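Local coordinates for carbohydrate deacetylase Agd3 (Neosartorya fumigata, PDB 6NWZ), which probably removes N-acetyl groups from the exopolysaccharide galactosaminogalactan, a step required for biofilm formation by this fungus, at residues 405-410 against 445-450. Numbering follows the deposited sequence.
Sequences KEISFN and QAWWDN
Ile407 of helix 400-417 packs against Trp447 of helix 441-449 and Asn450 just after it, a van der Waals contact in the deacetylase domain, apolar toward Trp447 and mixed toward the Asn450 amide, with no hydrogen bond between the two segments. The backbones come nearest at Ile407 and Trp447, whose CA atoms are 6.6 Å apart. Ile407 divides its branches between the two partners. With CG1 anti to its own carbonyl carbon (chi1 -57°), the longer arm reaches the pyrrole part of the indole, where Ile407 CG1 lies 3.9 Å from Trp447 CD1; the two side chains cross at roughly a right angle, and the methyl CD1 follows close behind on the same ring carbon. The other branch, CG2, goes to Asn450: it sits 3.7 Å from Asn450 CB and lies over the face of the amide, near CG and ND2 as well, with Ile407 CB above ND2. Next along, Ser408 CB rests 3.7 Å from Asn450 OD1, while its hydroxyl turns back to bond Phe404 O within its own helix.

Asn450 is held by its amide. Its ND2 donates to Ala446 O at 2.9 Å, with an N-H...O angle of 147°. Asn450 OD1 is bonded by Gln411 NE2, so the amide links helix 400-417 to the backbone of helix 441-449. The indole N-H, Trp447 NE1, is hydrogen-bonded to Gln395 OE1, and Ile430 touches both Ile407 and Trp447.

The Ile407 side chain lies about 9 Å from that of the zinc ligand His388, so this is packing near the metal site rather than part of it. Ile407 thus meets indole and amide surfaces whose polar atoms are already satisfied by bonds of their own.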
ATOM      1  N   LYS A 405     -26.987  17.116   8.590  1.00 57.59           N
ATOM      2  CA  LYS A 405     -26.576  17.609   9.896  1.00 53.46           C
ATOM      3  C   LYS A 405     -25.388  16.829  10.449  1.00 57.40           C
ATOM      4  O   LYS A 405     -24.562  17.398  11.171  1.00 48.17           O
ATOM      5  CB  LYS A 405     -27.760  17.565  10.865  1.00 48.29           C
ATOM      6  CG  LYS A 405     -28.891  18.507  10.468  1.00 48.46           C
ATOM      7  CD  LYS A 405     -29.932  18.654  11.564  1.00 51.87           C
ATOM      8  CE  LYS A 405     -30.866  17.455  11.619  1.00 61.88           C
ATOM      9  NZ  LYS A 405     -31.726  17.330  10.407  1.00 58.74           N
ATOM     10  N   GLU A 406     -25.272  15.540  10.110  1.00 54.70           N
ATOM     11  CA  GLU A 406     -24.114  14.764  10.544  1.00 49.80           C
ATOM     12  C   GLU A 406     -22.812  15.388  10.057  1.00 48.40           C
ATOM     13  O   GLU A 406     -21.802  15.374  10.769  1.00 49.25           O
ATOM     14  CB  GLU A 406     -24.229  13.323  10.048  1.00 53.47           C
ATOM     15  CG  GLU A 406     -25.243  12.478  10.795  1.00 52.60           C
ATOM     16  CD  GLU A 406     -24.808  12.171  12.211  1.00 56.76           C
ATOM     17  OE1 GLU A 406     -25.653  12.277  13.127  1.00 56.45           O
ATOM     18  OE2 GLU A 406     -23.622  11.827  12.406  1.00 54.45           O
ATOM     19  N   ILE A 407     -22.817  15.940   8.848  1.00 51.55           N
ATOM     20  CA  ILE A 407     -21.623  16.557   8.272  1.00 46.75           C
ATOM     21  C   ILE A 407     -21.469  18.002   8.729  1.00 50.61           C
ATOM     22  O   ILE A 407     -20.415  18.397   9.233  1.00 49.69           O
ATOM     23  CB  ILE A 407     -21.671  16.462   6.732  1.00 39.86           C
ATOM     24  CG1 ILE A 407     -21.802  15.007   6.282  1.00 39.71           C
ATOM     25  CG2 ILE A 407     -20.437  17.105   6.116  1.00 39.03           C
ATOM     26  CD1 ILE A 407     -20.654  14.131   6.730  1.00 38.05           C
ATOM     27  N   SER A 408     -22.519  18.810   8.568  1.00 54.19           N
ATOM     28  CA  SER A 408     -22.400  20.243   8.820  1.00 52.32           C
ATOM     29  C   SER A 408     -22.124  20.542  10.290  1.00 56.27           C
ATOM     30  O   SER A 408     -21.332  21.440  10.604  1.00 55.33           O
ATOM     31  CB  SER A 408     -23.666  20.954   8.350  1.00 46.96           C
ATOM     32  OG  SER A 408     -24.821  20.238   8.748  1.00 72.85           O
ATOM     33  N   PHE A 409     -22.773  19.820  11.206  1.00 48.38           N
ATOM     34  CA  PHE A 409     -22.534  20.063  12.625  1.00 48.13           C
ATOM     35  C   PHE A 409     -21.085  19.781  12.991  1.00 48.71           C
ATOM     36  O   PHE A 409     -20.452  20.560  13.710  1.00 52.94           O
ATOM     37  CB  PHE A 409     -23.471  19.208  13.479  1.00 50.17           C
ATOM     38  CG  PHE A 409     -24.813  19.835  13.732  1.00 49.20           C
ATOM     39  CD1 PHE A 409     -25.638  20.198  12.680  1.00 44.94           C
ATOM     40  CD2 PHE A 409     -25.260  20.039  15.030  1.00 59.64           C
ATOM     41  CE1 PHE A 409     -26.878  20.764  12.918  1.00 58.20           C
ATOM     42  CE2 PHE A 409     -26.502  20.605  15.273  1.00 45.75           C
ATOM     43  CZ  PHE A 409     -27.310  20.966  14.216  1.00 50.23           C
ATOM     44  N   ASN A 410     -20.543  18.666  12.503  1.00 45.84           N
ATOM     45  CA  ASN A 410     -19.157  18.343  12.803  1.00 36.31           C
ATOM     46  C   ASN A 410     -18.202  19.336  12.152  1.00 40.74           C
ATOM     47  O   ASN A 410     -17.114  19.582  12.682  1.00 42.53           O
ATOM     48  CB  ASN A 410     -18.845  16.916  12.354  1.00 34.66           C
ATOM     49  CG  ASN A 410     -17.862  16.220  13.269  1.00 41.47           C
ATOM     50  OD1 ASN A 410     -17.940  16.339  14.493  1.00 44.19           O
ATOM     51  ND2 ASN A 410     -16.922  15.490  12.680  1.00 41.79           N
ATOM     52  N   GLN A 445     -25.208  12.515  -1.329  1.00 68.50           N
ATOM     53  CA  GLN A 445     -25.534  13.875  -1.744  1.00 68.00           C
ATOM     54  C   GLN A 445     -25.401  14.850  -0.579  1.00 63.58           C
ATOM     55  O   GLN A 445     -24.954  15.989  -0.764  1.00 65.48           O
ATOM     56  CB  GLN A 445     -26.946  13.921  -2.329  1.00 74.76           C
ATOM     57  CG  GLN A 445     -27.335  15.265  -2.932  1.00 64.76           C
ATOM     58  CD  GLN A 445     -26.624  15.548  -4.242  1.00 65.02           C
ATOM     59  OE1 GLN A 445     -26.738  14.787  -5.203  1.00 65.86           O
ATOM     60  NE2 GLN A 445     -25.882  16.649  -4.286  1.00 64.78           N
ATOM     61  N   ALA A 446     -25.783  14.422   0.627  1.00 67.33           N
ATOM     62  CA  ALA A 446     -25.595  15.268   1.801  1.00 64.33           C
ATOM     63  C   ALA A 446     -24.118  15.554   2.038  1.00 60.26           C
ATOM     64  O   ALA A 446     -23.749  16.677   2.400  1.00 63.90           O
ATOM     65  CB  ALA A 446     -26.224  14.613   3.030  1.00 67.47           C
ATOM     66  N   TRP A 447     -23.258  14.548   1.843  1.00 52.53           N
ATOM     67  CA  TRP A 447     -21.819  14.796   1.876  1.00 50.31           C
ATOM     68  C   TRP A 447     -21.430  15.822   0.824  1.00 55.95           C
ATOM     69  O   TRP A 447     -20.727  16.796   1.115  1.00 65.55           O
ATOM     70  CB  TRP A 447     -21.029  13.505   1.634  1.00 51.94           C
ATOM     71  CG  TRP A 447     -21.313  12.349   2.542  1.00 54.77           C
ATOM     72  CD1 TRP A 447     -22.232  12.290   3.548  1.00 48.47           C
ATOM     73  CD2 TRP A 447     -20.663  11.070   2.517  1.00 47.06           C
ATOM     74  NE1 TRP A 447     -22.198  11.056   4.147  1.00 50.82           N
ATOM     75  CE2 TRP A 447     -21.242  10.289   3.534  1.00 46.13           C
ATOM     76  CE3 TRP A 447     -19.648  10.513   1.732  1.00 44.98           C
ATOM     77  CZ2 TRP A 447     -20.840   8.980   3.787  1.00 52.75           C
ATOM     78  CZ3 TRP A 447     -19.251   9.216   1.984  1.00 43.73           C
ATOM     79  CH2 TRP A 447     -19.846   8.463   3.002  1.00 47.94           C
ATOM     80  N   TRP A 448     -21.882  15.612  -0.415  1.00 52.88           N
ATOM     81  CA  TRP A 448     -21.456  16.462  -1.518  1.00 53.83           C
ATOM     82  C   TRP A 448     -21.979  17.883  -1.372  1.00 55.58           C
ATOM     83  O   TRP A 448     -21.319  18.832  -1.808  1.00 55.76           O
ATOM     84  CB  TRP A 448     -21.919  15.862  -2.845  1.00 63.78           C
ATOM     85  CG  TRP A 448     -21.355  16.558  -4.045  1.00 61.10           C
ATOM     86  CD1 TRP A 448     -21.766  17.747  -4.578  1.00 58.54           C
ATOM     87  CD2 TRP A 448     -20.275  16.105  -4.865  1.00 55.23           C
ATOM     88  NE1 TRP A 448     -21.006  18.063  -5.675  1.00 58.88           N
ATOM     89  CE2 TRP A 448     -20.084  17.070  -5.874  1.00 59.77           C
ATOM     90  CE3 TRP A 448     -19.449  14.976  -4.845  1.00 53.12           C
ATOM     91  CZ2 TRP A 448     -19.101  16.940  -6.854  1.00 64.17           C
ATOM     92  CZ3 TRP A 448     -18.477  14.847  -5.816  1.00 52.65           C
ATOM     93  CH2 TRP A 448     -18.311  15.824  -6.809  1.00 64.03           C
ATOM     94  N   ASP A 449     -23.164  18.053  -0.782  1.00 57.03           N
ATOM     95  CA  ASP A 449     -23.699  19.396  -0.601  1.00 58.79           C
ATOM     96  C   ASP A 449     -22.885  20.195   0.408  1.00 57.16           C
ATOM     97  O   ASP A 449     -22.920  21.429   0.381  1.00 58.33           O
ATOM     98  CB  ASP A 449     -25.171  19.317  -0.200  1.00 63.34           C
ATOM     99  CG  ASP A 449     -26.054  18.801  -1.329  1.00 69.51           C
ATOM    100  OD1 ASP A 449     -25.538  18.606  -2.452  1.00 63.23           O
ATOM    101  OD2 ASP A 449     -27.264  18.593  -1.096  1.00 72.12           O
ATOM    102  N   ASN A 450     -22.153  19.521   1.289  1.00 60.87           N
ATOM    103  CA  ASN A 450     -21.069  20.146   2.025  1.00 57.47           C
ATOM    104  C   ASN A 450     -19.764  19.878   1.273  1.00 64.57           C
ATOM    105  O   ASN A 450     -19.752  19.247   0.215  1.00 76.73           O
ATOM    106  CB  ASN A 450     -21.043  19.637   3.464  1.00 52.75           C
ATOM    107  CG  ASN A 450     -22.357  19.889   4.192  1.00 62.47           C
ATOM    108  OD1 ASN A 450     -22.554  20.945   4.797  1.00 66.77           O
ATOM    109  ND2 ASN A 450     -23.265  18.921   4.131  1.00 53.53           N
TER